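Local coordinates for protein phenylalanine--tRNA ligase beta subunit (Pyrococcus horikoshii, PDB 2CXI) that charges tRNA(Phe) with phenylalanine as part of an alpha2beta2 synthetase, this N-terminal piece of its beta subunit including the amino acid-editing domain, at residues P80-K85 with A253-G258; Y30-L35 with P57-A62; V140-F145 with M244-V249. One frame throughout, in Å; residues are numbered along the deposited sequence. Where two conformers were deposited one is given.

Contact 1 (P80-K85 with A253-G258); sequences PKYEVK and ALAERG
Tyr82 meets Ala255 through the CD1-CE1 edge of its ring. The methyl CB of Ala255 lies near the ring plane, 3.9 Å from Tyr82 CE1 and just as far from CD1, so it rests against the C-H edge and not over a face. The ring gets there because CG lies anti to the carbonyl carbon (chi1 -63°): CB itself leaves the backbone without facing the helix, and the end of the side chain swings over to it. Together these two residues make the apolar part of a small surface contact.

Ala255 belongs to the last turn of helix 240-255, and segment 80-85 leads into strand 84-93 of the mixed sheet, so the contact joins the approach to that strand to the helix's C-terminal end. A type I turn runs from Ala255 to Gly258, with Gly258 N 3.0 Å from Ala255 O, and Gly258, at positive phi, is the C-prime residue of a Schellman motif.

The polar side is looser. Glu256 bends at chi2 (-66°), bringing OE2 to 4.0 Å from Tyr82 OH, too far for a hydrogen bond, and the carboxylate plane stands 76° from that of the ring. Its other oxygen, OE1, is committed to a salt bridge with Lys70 on helix 62-72. Arg67 of that same helix touches both Tyr82 and Glu256, and Leu278 and Phe328 pack on Tyr82 from loops of the C-terminal part.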
loop_
_atom_site.group_PDB
_atom_site.type_symbol
_atom_site.label_atom_id
_atom_site.label_comp_id
_atom_site.label_asym_id
_atom_site.label_seq_id
_atom_site.Cartn_x
_atom_site.Cartn_y
_atom_site.Cartn_z
ATOM N N PRO A 80 -29.471 -24.078 -7.642
ATOM C CA PRO A 80 -29.391 -22.627 -7.872
ATOM C C PRO A 80 -27.936 -22.222 -8.044
ATOM O O PRO A 80 -27.079 -22.677 -7.303
ATOM C CB PRO A 80 -29.976 -22.004 -6.604
ATOM C CG PRO A 80 -30.003 -23.080 -5.588
ATOM C CD PRO A 80 -29.961 -24.402 -6.297
ATOM N N LYS A 81 -27.680 -21.385 -9.032
ATOM C CA LYS A 81 -26.325 -21.022 -9.436
ATOM C C LYS A 81 -25.963 -19.695 -8.797
ATOM O O LYS A 81 -26.720 -18.758 -8.904
ATOM C CB LYS A 81 -26.276 -20.874 -10.967
ATOM C CG LYS A 81 -26.740 -22.098 -11.748
ATOM C CD LYS A 81 -26.072 -23.407 -11.258
ATOM C CE LYS A 81 -26.317 -24.547 -12.246
ATOM N NZ LYS A 81 -26.929 -25.728 -11.581
ATOM N N TYR A 82 -24.816 -19.631 -8.126
ATOM C CA TYR A 82 -24.335 -18.385 -7.508
ATOM C C TYR A 82 -22.911 -18.033 -7.939
ATOM O O TYR A 82 -21.983 -18.777 -7.630
ATOM C CB TYR A 82 -24.380 -18.528 -5.985
ATOM C CG TYR A 82 -25.779 -18.720 -5.458
ATOM C CD1 TYR A 82 -26.666 -17.638 -5.364
ATOM C CD2 TYR A 82 -26.202 -19.968 -5.035
ATOM C CE1 TYR A 82 -27.952 -17.820 -4.912
ATOM C CE2 TYR A 82 -27.489 -20.153 -4.553
ATOM C CZ TYR A 82 -28.348 -19.094 -4.508
ATOM O OH TYR A 82 -29.614 -19.312 -4.041
ATOM N N GLU A 83 -22.714 -16.926 -8.646
ATOM C CA GLU A 83 -21.342 -16.568 -9.015
ATOM C C GLU A 83 -20.719 -15.712 -7.887
ATOM O O GLU A 83 -21.362 -14.812 -7.339
ATOM C CB GLU A 83 -21.359 -15.830 -10.340
ATOM C CG GLU A 83 -20.020 -15.361 -10.860
ATOM C CD GLU A 83 -20.200 -14.141 -11.737
ATOM O OE1 GLU A 83 -20.695 -14.293 -12.868
ATOM O OE2 GLU A 83 -19.863 -13.028 -11.282
ATOM N N VAL A 84 -19.498 -16.025 -7.498
ATOM C CA VAL A 84 -18.844 -15.231 -6.479
ATOM C C VAL A 84 -17.573 -14.738 -7.138
ATOM O O VAL A 84 -16.798 -15.545 -7.663
ATOM C CB VAL A 84 -18.552 -16.051 -5.198
ATOM C CG1 VAL A 84 -17.710 -15.233 -4.168
ATOM C CG2 VAL A 84 -19.870 -16.488 -4.559
ATOM N N LYS A 85 -17.373 -13.434 -7.149
ATOM C CA LYS A 85 -16.091 -12.883 -7.622
ATOM C C LYS A 85 -15.312 -12.289 -6.450
ATOM O O LYS A 85 -15.904 -11.742 -5.549
ATOM C CB LYS A 85 -16.363 -11.810 -8.662
ATOM C CG LYS A 85 -16.989 -12.401 -9.901
ATOM C CD LYS A 85 -16.634 -11.616 -11.129
ATOM C CE LYS A 85 -17.780 -10.787 -11.614
ATOM N NZ LYS A 85 -17.564 -10.408 -13.039
ATOM N N ALA A 253 -29.773 -14.860 0.016
ATOM C CA ALA A 253 -31.014 -14.081 0.055
ATOM C C ALA A 253 -30.861 -12.783 -0.774
ATOM O O ALA A 253 -31.730 -12.434 -1.577
ATOM C CB ALA A 253 -31.412 -13.782 1.494
ATOM N N LEU A 254 -29.735 -12.085 -0.592
ATOM C CA LEU A 254 -29.450 -10.862 -1.349
ATOM C C LEU A 254 -29.217 -11.094 -2.839
ATOM O O LEU A 254 -29.626 -10.272 -3.682
ATOM C CB LEU A 254 -28.293 -10.066 -0.683
ATOM C CG LEU A 254 -28.556 -9.485 0.712
ATOM C CD1 LEU A 254 -27.323 -8.762 1.294
ATOM C CD2 LEU A 254 -29.800 -8.551 0.726
ATOM N N ALA A 255 -28.652 -12.244 -3.201
ATOM C CA ALA A 255 -28.574 -12.622 -4.619
ATOM C C ALA A 255 -29.970 -12.709 -5.281
ATOM O O ALA A 255 -30.134 -12.391 -6.474
ATOM C CB ALA A 255 -27.805 -13.912 -4.799
ATOM N N GLU A 256 -30.980 -13.105 -4.501
ATOM C CA GLU A 256 -32.376 -13.152 -5.036
ATOM C C GLU A 256 -32.931 -11.784 -5.378
ATOM O O GLU A 256 -33.913 -11.678 -6.136
ATOM C CB GLU A 256 -33.357 -13.819 -4.050
ATOM C CG GLU A 256 -33.150 -15.318 -3.872
ATOM C CD GLU A 256 -33.441 -16.142 -5.117
ATOM O OE1 GLU A 256 -34.497 -15.979 -5.775
ATOM O OE2 GLU A 256 -32.578 -16.944 -5.446
ATOM N N ARG A 257 -32.343 -10.746 -4.794
ATOM C CA ARG A 257 -32.655 -9.348 -5.094
ATOM C C ARG A 257 -31.676 -8.736 -6.132
ATOM O O ARG A 257 -31.586 -7.507 -6.262
ATOM C CB ARG A 257 -32.608 -8.519 -3.782
ATOM C CG ARG A 257 -33.457 -9.153 -2.654
ATOM C CD ARG A 257 -34.009 -8.154 -1.697
ATOM N NE ARG A 257 -34.980 -8.698 -0.732
ATOM C CZ ARG A 257 -36.298 -8.704 -0.897
ATOM N NH1 ARG A 257 -37.052 -9.217 0.055
ATOM N NH2 ARG A 257 -36.858 -8.245 -2.007
ATOM N N GLY A 258 -30.932 -9.576 -6.852
ATOM C CA GLY A 258 -30.056 -9.065 -7.910
ATOM C C GLY A 258 -28.660 -8.711 -7.406
ATOM O O GLY A 258 -27.805 -8.276 -8.193
#

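Contact 2 (Y30-L35 with P57-A62)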
loop_
_atom_site.group_PDB
_atom_site.type_symbol
_atom_site.label_atom_id
_atom_site.label_comp_id
_atom_site.label_asym_id
_atom_site.label_seq_id
_atom_site.Cartn_x
_atom_site.Cartn_y
_atom_site.Cartn_z
ATOM N N TYR A 30 -45.481 -25.190 0.130
ATOM C CA TYR A 30 -44.299 -25.439 -0.706
ATOM C C TYR A 30 -43.004 -24.900 -0.064
ATOM O O TYR A 30 -41.910 -25.415 -0.326
ATOM C CB TYR A 30 -44.466 -24.822 -2.122
ATOM C CG TYR A 30 -45.602 -25.395 -2.959
ATOM C CD1 TYR A 30 -46.126 -26.670 -2.693
ATOM C CD2 TYR A 30 -46.127 -24.676 -4.046
ATOM C CE1 TYR A 30 -47.182 -27.200 -3.470
ATOM C CE2 TYR A 30 -47.171 -25.184 -4.816
ATOM C CZ TYR A 30 -47.687 -26.447 -4.525
ATOM O OH TYR A 30 -48.711 -26.972 -5.289
ATOM N N ALA A 31 -43.121 -23.842 0.746
ATOM C CA ALA A 31 -41.944 -23.255 1.409
ATOM C C ALA A 31 -41.786 -23.794 2.832
ATOM O O ALA A 31 -41.102 -23.194 3.668
ATOM C CB ALA A 31 -42.072 -21.755 1.448
ATOM N N LYS A 32 -42.457 -24.907 3.113
ATOM C CA LYS A 32 -42.429 -25.542 4.444
ATOM C C LYS A 32 -42.876 -24.571 5.537
ATOM O O LYS A 32 -42.353 -24.563 6.654
ATOM C CB LYS A 32 -41.055 -26.159 4.768
ATOM C CG LYS A 32 -40.436 -26.977 3.616
ATOM C CD LYS A 32 -39.140 -27.688 4.075
ATOM C CE LYS A 32 -39.436 -28.742 5.125
ATOM N NZ LYS A 32 -38.174 -29.477 5.446
ATOM N N CYS A 33 -43.877 -23.763 5.224
ATOM C CA CYS A 33 -44.486 -23.002 6.281
ATOM C C CYS A 33 -45.997 -22.921 6.211
ATOM O O CYS A 33 -46.611 -23.398 5.258
ATOM C CB CYS A 33 -43.857 -21.641 6.434
ATOM S SG CYS A 33 -43.903 -20.687 4.955
ATOM N N GLU A 34 -46.567 -22.337 7.258
ATOM C CA GLU A 34 -48.012 -22.176 7.358
ATOM C C GLU A 34 -48.358 -20.698 7.401
ATOM O O GLU A 34 -47.565 -19.875 7.871
ATOM C CB GLU A 34 -48.524 -22.859 8.635
ATOM C CG GLU A 34 -48.257 -24.348 8.679
ATOM C CD GLU A 34 -49.368 -25.193 8.071
ATOM O OE1 GLU A 34 -50.472 -24.661 7.761
ATOM O OE2 GLU A 34 -49.121 -26.419 7.890
ATOM N N LEU A 35 -49.525 -20.369 6.867
ATOM C CA LEU A 35 -50.014 -19.026 6.916
ATOM C C LEU A 35 -50.621 -18.744 8.281
ATOM O O LEU A 35 -51.765 -19.145 8.570
ATOM C CB LEU A 35 -51.081 -18.841 5.826
ATOM C CG LEU A 35 -50.946 -17.738 4.789
ATOM C CD1 LEU A 35 -52.264 -17.595 3.991
ATOM C CD2 LEU A 35 -50.415 -16.382 5.344
ATOM N N PRO A 57 -32.525 -22.149 8.209
ATOM C CA PRO A 57 -32.533 -20.675 8.214
ATOM C C PRO A 57 -32.775 -20.070 6.806
ATOM O O PRO A 57 -33.288 -18.971 6.706
ATOM C CB PRO A 57 -31.128 -20.281 8.742
ATOM C CG PRO A 57 -30.568 -21.528 9.375
ATOM C CD PRO A 57 -31.304 -22.716 8.839
ATOM N N ASP A 58 -32.433 -20.802 5.753
ATOM C CA ASP A 58 -32.630 -20.333 4.392
ATOM C C ASP A 58 -34.108 -20.055 4.134
ATOM O O ASP A 58 -34.425 -19.243 3.283
ATOM C CB ASP A 58 -32.032 -21.278 3.336
ATOM C CG ASP A 58 -32.806 -22.571 3.155
ATOM O OD1 ASP A 58 -33.584 -22.701 2.184
ATOM O OD2 ASP A 58 -32.696 -23.538 3.913
ATOM N N LEU A 59 -34.995 -20.704 4.922
ATOM C CA LEU A 59 -36.425 -20.626 4.698
ATOM C C LEU A 59 -37.076 -19.567 5.531
ATOM O O LEU A 59 -38.312 -19.504 5.544
ATOM C CB LEU A 59 -37.100 -21.991 4.988
ATOM C CG LEU A 59 -37.318 -22.997 3.853
ATOM C CD1 LEU A 59 -36.535 -22.685 2.608
ATOM C CD2 LEU A 59 -37.156 -24.489 4.225
ATOM N N TRP A 60 -36.299 -18.731 6.213
ATOM C CA TRP A 60 -36.882 -17.773 7.163
ATOM C C TRP A 60 -36.957 -16.349 6.693
ATOM O O TRP A 60 -36.858 -15.418 7.518
ATOM C CB TRP A 60 -36.153 -17.799 8.515
ATOM C CG TRP A 60 -36.098 -19.102 9.162
ATOM C CD1 TRP A 60 -36.856 -20.217 8.882
ATOM C CD2 TRP A 60 -35.221 -19.469 10.219
ATOM N NE1 TRP A 60 -36.481 -21.252 9.699
ATOM C CE2 TRP A 60 -35.476 -20.816 10.528
ATOM C CE3 TRP A 60 -34.216 -18.783 10.943
ATOM C CZ2 TRP A 60 -34.778 -21.504 11.524
ATOM C CZ3 TRP A 60 -33.522 -19.476 11.920
ATOM C CH2 TRP A 60 -33.817 -20.821 12.203
ATOM N N SER A 61 -37.108 -16.141 5.380
ATOM C CA SER A 61 -37.341 -14.807 4.869
ATOM C C SER A 61 -38.094 -14.894 3.558
ATOM O O SER A 61 -38.183 -15.979 2.953
ATOM C CB SER A 61 -35.994 -14.067 4.636
ATOM O OG SER A 61 -35.325 -14.647 3.522
ATOM N N ALA A 62 -38.530 -13.735 3.067
ATOM C CA ALA A 62 -39.243 -13.663 1.767
ATOM C C ALA A 62 -38.413 -14.257 0.644
ATOM O O ALA A 62 -38.935 -14.940 -0.257
ATOM C CB ALA A 62 -39.588 -12.211 1.417
#
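Leu59 presses against Lys32 and Ala31 in a conformation that, as modelled, looks strained. Its chi1 (-93°) falls well off a staggered value, and at chi2 15° CD1 nearly eclipses CA. The branch that does the work is CD2, which touches the aliphatic shaft of the lysine at CD (3.8 Å) and, less closely, at CG. The branch carbon CG takes the other partner, standing 3.8 Å from the carbonyl oxygen of Ala31. No hydrogen bond crosses between the two segments; this is van der Waals contact on a largely buried leucine.

Lys32 takes a left-handed backbone conformation, as the C-prime residue of the Schellman motif that ends helix 21-30 and turns the chain into strand 33-41. The side chain leaves extended, then bends at chi3 (66°), carrying the ammonium past Leu59 to a salt bridge with Asp53. It also runs within about 5 Å of the side chain of Asp341 and about 6 Å of that of Glu340, both predicted magnesium ligands in a site shared with the alpha subunit. Paired with Asp53, the ammonium may still add some positive potential near that site.

Within the other segment, the indole of Trp60, just after the 3-10 turn 57-59, lies back over it, with Pro57 CA 3.5 Å above one face, over the ring centre. Ser61 then stands at the N-cap position of helix 62-72, whose Gln68 touches both Ala31 and Leu59, while Val65 packs on Ala31. The contact thus fills the corner between that helix and the start of strand 33-41, which pairs with strand 44-51.

Contact 3 (V140-F145 with M244-V249); sequences VAIGIF and MLALNV
No flat group comes between Val140 or Ile142 and Ala246: the contact is methyl against methyl. The ring of Phe145 belongs to the same strand but takes no part; it folds back beside Gly143, with CE1 3.8 Å from Gly143 CA.

The closest approach is a single pair. Val140 CG1 and Ala246 CB come to 3.5 Å, close for two methyl groups, and the torsion explains which branch is used: CG1, opposite the backbone nitrogen (chi1 176°), is the one turned to the helix. Ile142 adds a lighter touch, its terminal CD1 4.5 Å from the same Ala246 CB. Alternation along the strand puts Val140 and Ile142 on the helix side, whereas Ala141 points away. Helix and strand run close here, the CA atoms of Val140 and Ala246 being 7.4 Å apart.

This is helix-on-sheet packing inside the B3/4 domain. Strand 140-146 pairs antiparallel with strand 231-237, and Val235 of that strand touches both Val140 and Leu247. Further along helix 240-255, Met250 packs on Ile142 and Ile144, and Ile129 of helix 116-133 meets Ile142 and Val249.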
loop_
_atom_site.group_PDB
_atom_site.type_symbol
_atom_site.label_atom_id
_atom_site.label_comp_id
_atom_site.label_asym_id
_atom_site.label_seq_id
_atom_site.Cartn_x
_atom_site.Cartn_y
_atom_site.Cartn_z
ATOM N N VAL A 140 -24.163 -17.152 16.746
ATOM C CA VAL A 140 -24.149 -16.432 15.464
ATOM C C VAL A 140 -24.729 -15.053 15.681
ATOM O O VAL A 140 -25.890 -14.914 16.143
ATOM C CB VAL A 140 -25.000 -17.144 14.344
ATOM C CG1 VAL A 140 -25.022 -16.266 13.055
ATOM C CG2 VAL A 140 -24.457 -18.492 14.009
ATOM N N ALA A 141 -23.924 -14.026 15.380
ATOM C CA ALA A 141 -24.400 -12.629 15.372
ATOM C C ALA A 141 -24.057 -12.039 14.001
ATOM O O ALA A 141 -22.965 -12.296 13.482
ATOM C CB ALA A 141 -23.725 -11.815 16.517
ATOM N N ILE A 142 -24.994 -11.319 13.402
ATOM C CA ILE A 142 -24.820 -10.823 12.035
ATOM C C ILE A 142 -24.858 -9.326 12.074
ATOM O O ILE A 142 -25.811 -8.719 12.603
ATOM C CB ILE A 142 -25.937 -11.364 11.070
ATOM C CG1 ILE A 142 -25.867 -12.896 11.014
ATOM C CG2 ILE A 142 -25.849 -10.699 9.624
ATOM C CD1 ILE A 142 -27.217 -13.575 10.541
ATOM N N GLY A 143 -23.839 -8.727 11.481
ATOM C CA GLY A 143 -23.861 -7.275 11.207
ATOM C C GLY A 143 -23.978 -6.983 9.698
ATOM O O GLY A 143 -23.432 -7.734 8.845
ATOM N N ILE A 144 -24.681 -5.897 9.372
ATOM C CA ILE A 144 -24.753 -5.411 7.980
ATOM C C ILE A 144 -24.420 -3.932 7.937
ATOM O O ILE A 144 -24.830 -3.161 8.820
ATOM C CB ILE A 144 -26.131 -5.679 7.370
ATOM C CG1 ILE A 144 -26.401 -7.185 7.325
ATOM C CG2 ILE A 144 -26.170 -5.192 5.944
ATOM C CD1 ILE A 144 -27.892 -7.490 7.120
ATOM N N PHE A 145 -23.668 -3.551 6.906
ATOM C CA PHE A 145 -23.056 -2.221 6.802
ATOM C C PHE A 145 -23.077 -1.736 5.365
ATOM O O PHE A 145 -23.018 -2.535 4.438
ATOM C CB PHE A 145 -21.610 -2.227 7.352
ATOM C CG PHE A 145 -21.518 -2.743 8.782
ATOM C CD1 PHE A 145 -21.288 -4.097 9.026
ATOM C CD2 PHE A 145 -21.785 -1.889 9.874
ATOM C CE1 PHE A 145 -21.256 -4.605 10.348
ATOM C CE2 PHE A 145 -21.750 -2.376 11.192
ATOM C CZ PHE A 145 -21.467 -3.730 11.424
HETATM N N MSE A 244 -20.394 -19.622 8.810
HETATM C CA MSE A 244 -20.406 -19.731 7.344
HETATM C C MSE A 244 -21.781 -20.071 6.783
HETATM O O MSE A 244 -22.179 -19.540 5.777
HETATM C CB MSE A 244 -19.387 -20.760 6.891
HETATM C CG MSE A 244 -17.983 -20.303 7.195
HETATM SE SE MSE A 244 -17.295 -19.266 5.715
HETATM C CE MSE A 244 -16.751 -20.799 4.519
ATOM N N LEU A 245 -22.489 -20.970 7.447
ATOM C CA LEU A 245 -23.879 -21.272 7.058
ATOM C C LEU A 245 -24.715 -19.999 7.056
ATOM O O LEU A 245 -25.370 -19.691 6.060
ATOM C CB LEU A 245 -24.485 -22.329 7.997
ATOM C CG LEU A 245 -25.816 -22.959 7.560
ATOM C CD1 LEU A 245 -27.026 -22.003 7.827
ATOM C CD2 LEU A 245 -25.738 -23.478 6.118
ATOM N N ALA A 246 -24.652 -19.253 8.167
ATOM C CA ALA A 246 -25.423 -18.027 8.339
ATOM C C ALA A 246 -25.043 -16.973 7.253
ATOM O O ALA A 246 -25.902 -16.309 6.627
ATOM C CB ALA A 246 -25.158 -17.475 9.726
ATOM N N LEU A 247 -23.754 -16.856 6.983
ATOM C CA LEU A 247 -23.293 -15.922 5.940
ATOM C C LEU A 247 -23.855 -16.343 4.570
ATOM O O LEU A 247 -24.310 -15.505 3.775
ATOM C CB LEU A 247 -21.750 -15.963 5.881
ATOM C CG LEU A 247 -21.127 -15.035 4.826
ATOM C CD1 LEU A 247 -21.342 -13.523 5.283
ATOM C CD2 LEU A 247 -19.621 -15.364 4.614
ATOM N N ASN A 248 -23.811 -17.649 4.294
ATOM C CA ASN A 248 -24.321 -18.185 3.069
ATOM C C ASN A 248 -25.800 -17.881 2.891
ATOM O O ASN A 248 -26.224 -17.522 1.794
ATOM C CB ASN A 248 -24.060 -19.685 2.976
ATOM C CG ASN A 248 -22.526 -20.032 2.844
ATOM O OD1 ASN A 248 -22.117 -21.209 2.949
ATOM N ND2 ASN A 248 -21.734 -19.037 2.574
ATOM N N VAL A 249 -26.580 -18.077 3.957
ATOM C CA VAL A 249 -27.996 -17.723 3.926
ATOM C C VAL A 249 -28.174 -16.208 3.581
ATOM O O VAL A 249 -28.938 -15.856 2.686
ATOM C CB VAL A 249 -28.690 -18.134 5.263
ATOM C CG1 VAL A 249 -30.089 -17.480 5.388
ATOM C CG2 VAL A 249 -28.765 -19.686 5.372
#

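Overall arrangement
From the N terminus, contact 2 comes first: it closes a short loop, essentially the hairpin of strands 33-41 and 44-51, at the start of helix 62-72. Contact 1 opens afterwards at 80-85 and is not closed until 253-258, so it spans most of the B3/4 region. Contact 3 opens and closes within that span. Contacts 1 and 3 share helix 240-255, contact 3 using its middle and contact 1 its C-terminal end, and both reach the same mixed sheet. Contact 2 leans on this helix and the turn that follows it: Pro57 packs against Leu245 and Val249, and Ala62 against Arg257, joining the N-terminal part to the B3/4 region, probably the editing domain.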